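Local coordinates for protein PaxB (PDB 6EK4) that probably serves as one component of a two-component alpha-helical pore-forming toxin of the YaxAB type that acts on membranes, at residues E156-I167 against L271-I282. Residues are numbered along the deposited sequence; the frame is centred on the assembly and turned at random.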
ATOM      1  N   GLU A 156     -13.314 -10.801  -2.229  1.00 94.26           N
ATOM      2  CA  GLU A 156     -12.934 -10.426  -3.592  1.00 92.61           C
ATOM      3  C   GLU A 156     -12.025 -11.469  -4.236  1.00 91.98           C
ATOM      4  O   GLU A 156     -12.143 -11.746  -5.431  1.00 92.34           O
ATOM      5  CB  GLU A 156     -12.242  -9.059  -3.605  1.00 92.11           C
ATOM      6  CG  GLU A 156     -13.120  -7.898  -3.150  1.00 92.99           C
ATOM      7  CD  GLU A 156     -14.304  -7.638  -4.065  1.00 93.83           C
ATOM      8  OE1 GLU A 156     -14.270  -8.050  -5.246  1.00 94.43           O
ATOM      9  OE2 GLU A 156     -15.277  -7.007  -3.599  1.00 95.14           O
ATOM     10  N   GLN A 157     -11.122 -12.042  -3.443  1.00 91.80           N
ATOM     11  CA  GLN A 157     -10.221 -13.090  -3.929  1.00 91.78           C
ATOM     12  C   GLN A 157     -10.960 -14.406  -4.192  1.00 91.88           C
ATOM     13  O   GLN A 157     -10.542 -15.191  -5.045  1.00 90.79           O
ATOM     14  CB  GLN A 157      -9.066 -13.305  -2.948  1.00 92.60           C
ATOM     15  CG  GLN A 157      -8.053 -12.169  -2.967  1.00 92.13           C
ATOM     16  CD  GLN A 157      -6.948 -12.324  -1.938  1.00 93.65           C
ATOM     17  OE1 GLN A 157      -5.807 -11.932  -2.180  1.00 94.03           O
ATOM     18  NE2 GLN A 157      -7.281 -12.892  -0.782  1.00 94.88           N
ATOM     19  N   GLU A 158     -12.048 -14.641  -3.459  1.00 92.70           N
ATOM     20  CA  GLU A 158     -12.945 -15.764  -3.744  1.00 93.33           C
ATOM     21  C   GLU A 158     -13.723 -15.519  -5.038  1.00 90.79           C
ATOM     22  O   GLU A 158     -13.879 -16.429  -5.852  1.00 89.84           O
ATOM     23  CB  GLU A 158     -13.919 -16.010  -2.584  1.00 95.94           C
ATOM     24  CG  GLU A 158     -13.327 -16.812  -1.434  1.00 98.34           C
ATOM     25  CD  GLU A 158     -14.281 -16.956  -0.259  1.00100.86           C
ATOM     26  OE1 GLU A 158     -15.494 -17.154  -0.489  1.00102.29           O
ATOM     27  OE2 GLU A 158     -13.814 -16.881   0.898  1.00101.67           O
ATOM     28  N   ARG A 159     -14.208 -14.290  -5.219  1.00 88.80           N
ATOM     29  CA  ARG A 159     -14.909 -13.912  -6.449  1.00 87.11           C
ATOM     30  C   ARG A 159     -13.957 -13.922  -7.648  1.00 84.20           C
ATOM     31  O   ARG A 159     -14.355 -14.279  -8.756  1.00 83.63           O
ATOM     32  CB  ARG A 159     -15.573 -12.535  -6.310  1.00 87.19           C
ATOM     33  CG  ARG A 159     -16.623 -12.261  -7.379  1.00 88.24           C
ATOM     34  CD  ARG A 159     -17.072 -10.807  -7.407  1.00 88.89           C
ATOM     35  NE  ARG A 159     -17.763 -10.480  -8.657  1.00 89.28           N
ATOM     36  CZ  ARG A 159     -18.195  -9.266  -9.000  1.00 89.45           C
ATOM     37  NH1 ARG A 159     -18.021  -8.228  -8.187  1.00 89.32           N
ATOM     38  NH2 ARG A 159     -18.807  -9.087 -10.166  1.00 89.21           N
ATOM     39  N   LYS A 160     -12.704 -13.528  -7.421  1.00 81.65           N
ATOM     40  CA  LYS A 160     -11.668 -13.590  -8.453  1.00 79.53           C
ATOM     41  C   LYS A 160     -11.369 -15.033  -8.857  1.00 79.63           C
ATOM     42  O   LYS A 160     -11.124 -15.312 -10.030  1.00 79.55           O
ATOM     43  CB  LYS A 160     -10.378 -12.923  -7.962  1.00 78.93           C
ATOM     44  CG  LYS A 160      -9.273 -12.836  -9.008  1.00 78.12           C
ATOM     45  CD  LYS A 160      -7.944 -12.436  -8.389  1.00 78.36           C
ATOM     46  CE  LYS A 160      -6.826 -12.462  -9.419  1.00 77.93           C
ATOM     47  NZ  LYS A 160      -5.496 -12.181  -8.809  1.00 77.95           N
ATOM     48  N   ALA A 161     -11.387 -15.939  -7.882  1.00 80.59           N
ATOM     49  CA  ALA A 161     -11.085 -17.350  -8.125  1.00 81.32           C
ATOM     50  C   ALA A 161     -12.123 -18.012  -9.031  1.00 81.57           C
ATOM     51  O   ALA A 161     -11.763 -18.710  -9.980  1.00 81.64           O
ATOM     52  CB  ALA A 161     -10.981 -18.104  -6.807  1.00 82.56           C
ATOM     53  N   GLU A 162     -13.404 -17.786  -8.738  1.00 81.73           N
ATOM     54  CA  GLU A 162     -14.490 -18.385  -9.526  1.00 82.00           C
ATOM     55  C   GLU A 162     -14.693 -17.715 -10.893  1.00 80.02           C
ATOM     56  O   GLU A 162     -15.165 -18.365 -11.826  1.00 80.03           O
ATOM     57  CB  GLU A 162     -15.809 -18.435  -8.736  1.00 83.77           C
ATOM     58  CG  GLU A 162     -16.349 -17.102  -8.235  1.00 84.71           C
ATOM     59  CD  GLU A 162     -17.584 -17.261  -7.358  1.00 86.79           C
ATOM     60  OE1 GLU A 162     -18.254 -18.313  -7.442  1.00 88.30           O
ATOM     61  OE2 GLU A 162     -17.888 -16.331  -6.580  1.00 87.38           O
ATOM     62  N   ILE A 163     -14.342 -16.435 -11.014  1.00 78.31           N
ATOM     63  CA  ILE A 163     -14.359 -15.756 -12.317  1.00 76.75           C
ATOM     64  C   ILE A 163     -13.245 -16.311 -13.205  1.00 75.97           C
ATOM     65  O   ILE A 163     -13.482 -16.628 -14.372  1.00 75.25           O
ATOM     66  CB  ILE A 163     -14.225 -14.220 -12.184  1.00 75.93           C
ATOM     67  CG1 ILE A 163     -15.533 -13.622 -11.659  1.00 76.54           C
ATOM     68  CG2 ILE A 163     -13.883 -13.579 -13.527  1.00 74.67           C
ATOM     69  CD1 ILE A 163     -15.417 -12.183 -11.203  1.00 76.26           C
ATOM     70  N   GLN A 164     -12.039 -16.423 -12.652  1.00 75.59           N
ATOM     71  CA  GLN A 164     -10.911 -17.022 -13.372  1.00 75.14           C
ATOM     72  C   GLN A 164     -11.200 -18.475 -13.746  1.00 75.46           C
ATOM     73  O   GLN A 164     -10.812 -18.931 -14.823  1.00 74.35           O
ATOM     74  CB  GLN A 164      -9.624 -16.941 -12.543  1.00 75.71           C
ATOM     75  CG  GLN A 164      -8.990 -15.557 -12.520  1.00 75.76           C
ATOM     76  CD  GLN A 164      -7.689 -15.512 -11.734  1.00 76.82           C
ATOM     77  OE1 GLN A 164      -6.697 -14.943 -12.192  1.00 76.59           O
ATOM     78  NE2 GLN A 164      -7.686 -16.114 -10.547  1.00 77.65           N
ATOM     79  N   ALA A 165     -11.884 -19.190 -12.852  1.00 76.35           N
ATOM     80  CA  ALA A 165     -12.286 -20.576 -13.097  1.00 77.33           C
ATOM     81  C   ALA A 165     -13.338 -20.677 -14.204  1.00 77.07           C
ATOM     82  O   ALA A 165     -13.313 -21.615 -15.004  1.00 77.03           O
ATOM     83  CB  ALA A 165     -12.811 -21.208 -11.815  1.00 78.41           C
ATOM     84  N   ASP A 166     -14.256 -19.713 -14.241  1.00 76.78           N
ATOM     85  CA  ASP A 166     -15.300 -19.674 -15.268  1.00 76.53           C
ATOM     86  C   ASP A 166     -14.690 -19.394 -16.642  1.00 75.40           C
ATOM     87  O   ASP A 166     -14.991 -20.091 -17.610  1.00 75.86           O
ATOM     88  CB  ASP A 166     -16.350 -18.609 -14.924  1.00 76.66           C
ATOM     89  CG  ASP A 166     -17.670 -18.822 -15.647  1.00 77.53           C
ATOM     90  OD1 ASP A 166     -17.761 -19.710 -16.524  1.00 78.59           O
ATOM     91  OD2 ASP A 166     -18.631 -18.092 -15.327  1.00 78.64           O
ATOM     92  N   ILE A 167     -13.827 -18.381 -16.714  1.00 74.47           N
ATOM     93  CA  ILE A 167     -13.109 -18.043 -17.948  1.00 73.53           C
ATOM     94  C   ILE A 167     -12.334 -19.254 -18.484  1.00 74.88           C
ATOM     95  O   ILE A 167     -12.351 -19.523 -19.687  1.00 74.62           O
ATOM     96  CB  ILE A 167     -12.141 -16.851 -17.732  1.00 72.17           C
ATOM     97  CG1 ILE A 167     -12.934 -15.556 -17.510  1.00 71.89           C
ATOM     98  CG2 ILE A 167     -11.204 -16.677 -18.923  1.00 71.39           C
ATOM     99  CD1 ILE A 167     -12.117 -14.422 -16.926  1.00 71.54           C
ATOM    100  N   LEU A 271     -17.089 -11.597 -18.464  1.00 67.71           N
ATOM    101  CA  LEU A 271     -16.299 -12.088 -17.330  1.00 67.47           C
ATOM    102  C   LEU A 271     -14.968 -11.344 -17.194  1.00 67.07           C
ATOM    103  O   LEU A 271     -14.502 -11.106 -16.079  1.00 66.67           O
ATOM    104  CB  LEU A 271     -16.042 -13.596 -17.453  1.00 67.37           C
ATOM    105  CG  LEU A 271     -17.242 -14.511 -17.186  1.00 67.73           C
ATOM    106  CD1 LEU A 271     -16.960 -15.922 -17.679  1.00 67.87           C
ATOM    107  CD2 LEU A 271     -17.612 -14.522 -15.712  1.00 68.05           C
ATOM    108  N   LYS A 272     -14.363 -10.984 -18.324  1.00 67.08           N
ATOM    109  CA  LYS A 272     -13.104 -10.230 -18.322  1.00 67.17           C
ATOM    110  C   LYS A 272     -13.286  -8.784 -17.848  1.00 66.84           C
ATOM    111  O   LYS A 272     -12.346  -8.176 -17.333  1.00 66.32           O
ATOM    112  CB  LYS A 272     -12.443 -10.267 -19.704  1.00 67.63           C
ATOM    113  CG  LYS A 272     -11.770 -11.596 -20.009  1.00 68.73           C
ATOM    114  CD  LYS A 272     -11.224 -11.654 -21.426  1.00 69.72           C
ATOM    115  CE  LYS A 272     -10.775 -13.063 -21.784  1.00 70.51           C
ATOM    116  NZ  LYS A 272     -10.185 -13.145 -23.149  1.00 71.00           N
ATOM    117  N   ILE A 273     -14.489  -8.240 -18.024  1.00 66.94           N
ATOM    118  CA  ILE A 273     -14.835  -6.936 -17.456  1.00 67.13           C
ATOM    119  C   ILE A 273     -14.936  -7.047 -15.933  1.00 67.44           C
ATOM    120  O   ILE A 273     -14.381  -6.217 -15.210  1.00 68.07           O
ATOM    121  CB  ILE A 273     -16.157  -6.388 -18.039  1.00 67.30           C
ATOM    122  CG1 ILE A 273     -15.969  -6.022 -19.514  1.00 66.93           C
ATOM    123  CG2 ILE A 273     -16.631  -5.164 -17.260  1.00 67.47           C
ATOM    124  CD1 ILE A 273     -17.261  -5.941 -20.298  1.00 67.38           C
ATOM    125  N   GLN A 274     -15.638  -8.073 -15.454  1.00 67.80           N
ATOM    126  CA  GLN A 274     -15.756  -8.333 -14.016  1.00 68.36           C
ATOM    127  C   GLN A 274     -14.396  -8.609 -13.370  1.00 67.69           C
ATOM    128  O   GLN A 274     -14.169  -8.241 -12.217  1.00 68.19           O
ATOM    129  CB  GLN A 274     -16.689  -9.519 -13.752  1.00 69.56           C
ATOM    130  CG  GLN A 274     -18.145  -9.282 -14.120  1.00 70.90           C
ATOM    131  CD  GLN A 274     -18.993 -10.531 -13.947  1.00 72.38           C
ATOM    132  OE1 GLN A 274     -19.206 -10.999 -12.828  1.00 73.40           O
ATOM    133  NE2 GLN A 274     -19.481 -11.078 -15.056  1.00 72.92           N
ATOM    134  N   LEU A 275     -13.501  -9.256 -14.118  1.00 66.88           N
ATOM    135  CA  LEU A 275     -12.168  -9.602 -13.621  1.00 66.64           C
ATOM    136  C   LEU A 275     -11.307  -8.360 -13.378  1.00 66.64           C
ATOM    137  O   LEU A 275     -10.571  -8.296 -12.392  1.00 66.32           O
ATOM    138  CB  LEU A 275     -11.462 -10.550 -14.596  1.00 66.54           C
ATOM    139  CG  LEU A 275     -10.146 -11.183 -14.131  1.00 66.56           C
ATOM    140  CD1 LEU A 275     -10.335 -11.961 -12.837  1.00 67.19           C
ATOM    141  CD2 LEU A 275      -9.580 -12.084 -15.218  1.00 66.52           C
ATOM    142  N   LYS A 276     -11.393  -7.383 -14.277  1.00 67.13           N
ATOM    143  CA  LYS A 276     -10.733  -6.092 -14.068  1.00 67.57           C
ATOM    144  C   LYS A 276     -11.287  -5.388 -12.829  1.00 67.66           C
ATOM    145  O   LYS A 276     -10.548  -4.713 -12.112  1.00 66.87           O
ATOM    146  CB  LYS A 276     -10.900  -5.179 -15.287  1.00 68.46           C
ATOM    147  CG  LYS A 276     -10.047  -5.564 -16.486  1.00 69.23           C
ATOM    148  CD  LYS A 276      -9.898  -4.391 -17.443  1.00 69.87           C
ATOM    149  CE  LYS A 276      -9.278  -4.811 -18.766  1.00 70.18           C
ATOM    150  NZ  LYS A 276      -8.935  -3.633 -19.610  1.00 70.72           N
ATOM    151  N   GLY A 277     -12.586  -5.548 -12.589  1.00 68.52           N
ATOM    152  CA  GLY A 277     -13.247  -4.958 -11.430  1.00 69.44           C
ATOM    153  C   GLY A 277     -12.715  -5.485 -10.111  1.00 70.38           C
ATOM    154  O   GLY A 277     -12.324  -4.705  -9.242  1.00 70.59           O
ATOM    155  N   VAL A 278     -12.691  -6.809  -9.963  1.00 71.00           N
ATOM    156  CA  VAL A 278     -12.205  -7.433  -8.726  1.00 71.50           C
ATOM    157  C   VAL A 278     -10.710  -7.180  -8.518  1.00 71.67           C
ATOM    158  O   VAL A 278     -10.277  -6.932  -7.394  1.00 71.50           O
ATOM    159  CB  VAL A 278     -12.503  -8.956  -8.651  1.00 71.78           C
ATOM    160  CG1 VAL A 278     -14.001  -9.214  -8.717  1.00 72.35           C
ATOM    161  CG2 VAL A 278     -11.780  -9.735  -9.743  1.00 71.85           C
ATOM    162  N   GLU A 279      -9.932  -7.228  -9.598  1.00 72.17           N
ATOM    163  CA  GLU A 279      -8.485  -7.000  -9.517  1.00 72.87           C
ATOM    164  C   GLU A 279      -8.142  -5.566  -9.112  1.00 72.19           C
ATOM    165  O   GLU A 279      -7.157  -5.339  -8.408  1.00 71.96           O
ATOM    166  CB  GLU A 279      -7.790  -7.353 -10.837  1.00 73.93           C
ATOM    167  CG  GLU A 279      -7.548  -8.846 -11.023  1.00 76.24           C
ATOM    168  CD  GLU A 279      -6.580  -9.159 -12.152  1.00 78.14           C
ATOM    169  OE1 GLU A 279      -5.524  -8.492 -12.247  1.00 79.42           O
ATOM    170  OE2 GLU A 279      -6.866 -10.086 -12.943  1.00 78.55           O
ATOM    171  N   GLN A 280      -8.948  -4.606  -9.559  1.00 72.05           N
ATOM    172  CA  GLN A 280      -8.774  -3.212  -9.156  1.00 72.26           C
ATOM    173  C   GLN A 280      -9.146  -3.016  -7.688  1.00 71.66           C
ATOM    174  O   GLN A 280      -8.491  -2.253  -6.975  1.00 71.63           O
ATOM    175  CB  GLN A 280      -9.607  -2.277 -10.036  1.00 73.30           C
ATOM    176  CG  GLN A 280      -9.454  -0.808  -9.673  1.00 75.08           C
ATOM    177  CD  GLN A 280      -9.843   0.129 -10.802  1.00 77.12           C
ATOM    178  OE1 GLN A 280     -10.825  -0.104 -11.509  1.00 78.68           O
ATOM    179  NE2 GLN A 280      -9.076   1.202 -10.974  1.00 78.43           N
ATOM    180  N   ARG A 281     -10.195  -3.704  -7.243  1.00 70.90           N
ATOM    181  CA  ARG A 281     -10.650  -3.602  -5.855  1.00 70.52           C
ATOM    182  C   ARG A 281      -9.724  -4.331  -4.879  1.00 69.57           C
ATOM    183  O   ARG A 281      -9.527  -3.872  -3.755  1.00 69.52           O
ATOM    184  CB  ARG A 281     -12.090  -4.109  -5.713  1.00 71.05           C
ATOM    185  CG  ARG A 281     -13.118  -3.168  -6.322  1.00 70.91           C
ATOM    186  CD  ARG A 281     -14.532  -3.501  -5.875  1.00 71.55           C
ATOM    187  NE  ARG A 281     -14.961  -4.816  -6.342  1.00 71.54           N
ATOM    188  CZ  ARG A 281     -15.335  -5.099  -7.589  1.00 71.31           C
ATOM    189  NH1 ARG A 281     -15.341  -4.163  -8.536  1.00 70.79           N
ATOM    190  NH2 ARG A 281     -15.706  -6.336  -7.895  1.00 71.83           N
ATOM    191  N   ILE A 282      -9.160  -5.457  -5.309  1.00 68.55           N
ATOM    192  CA  ILE A 282      -8.148  -6.162  -4.515  1.00 68.12           C
ATOM    193  C   ILE A 282      -6.894  -5.292  -4.383  1.00 67.57           C
ATOM    194  O   ILE A 282      -6.288  -5.223  -3.311  1.00 67.81           O
ATOM    195  CB  ILE A 282      -7.792  -7.537  -5.131  1.00 67.92           C
ATOM    196  CG1 ILE A 282      -8.974  -8.504  -4.986  1.00 68.27           C
ATOM    197  CG2 ILE A 282      -6.560  -8.137  -4.461  1.00 68.08           C
ATOM    198  CD1 ILE A 282      -8.935  -9.673  -5.949  1.00 68.32           C
TER
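I163 and V278 interlock between two helical segments, 156-167 and 271-282, which run roughly antiparallel, their axes 9.4 Å apart at closest approach and their directions 153° apart. Each is a knob in a hole of the other helix: I163 sits among L271, Q274, L275 and V278, and V278 among E156, R159, K160 and I163. With CG1 beside its backbone N (chi1 -74°), I163 splits its branches, CD1 going to Q274 CB and V278 CG1 while CG2 lies 4.0 Å from L275 CD1. L275 fits in turn among K160, I163, Q164 and I167, its CD2 3.8 Å from I167 CD1. These compact branched residues fill the seam, and I167 CG1 carries it on to L271 CB. K160 is the fourth knob, among L275, V278, E279 and I282: its extended aliphatic stem fills that hole, CB and CG by V278 CG2 and CD 3.8 Å from I282 CD1.

Longer, polar residues suit the margin, where aliphatic stems can pack and charged ends reach beyond them. R159 covers V278 CG1 with its CD and with one guanidinium face; a weak hydrogen bond of 3.3 Å runs from R159 NH2 to Q274 OE1, which lies at the guanidinium edge. The R281 chain, bent at chi3, brings NE and NH2 to E156 OE1 in two weak hydrogen bonds, part of a salt bridge, with carboxylate and guanidinium planes 75° apart.

Reciprocal knobs-into-holes packing of this kind is the mark of an antiparallel coiled coil, here joining helices 149-193 and 247-321 in the elongated, mainly helical toxin.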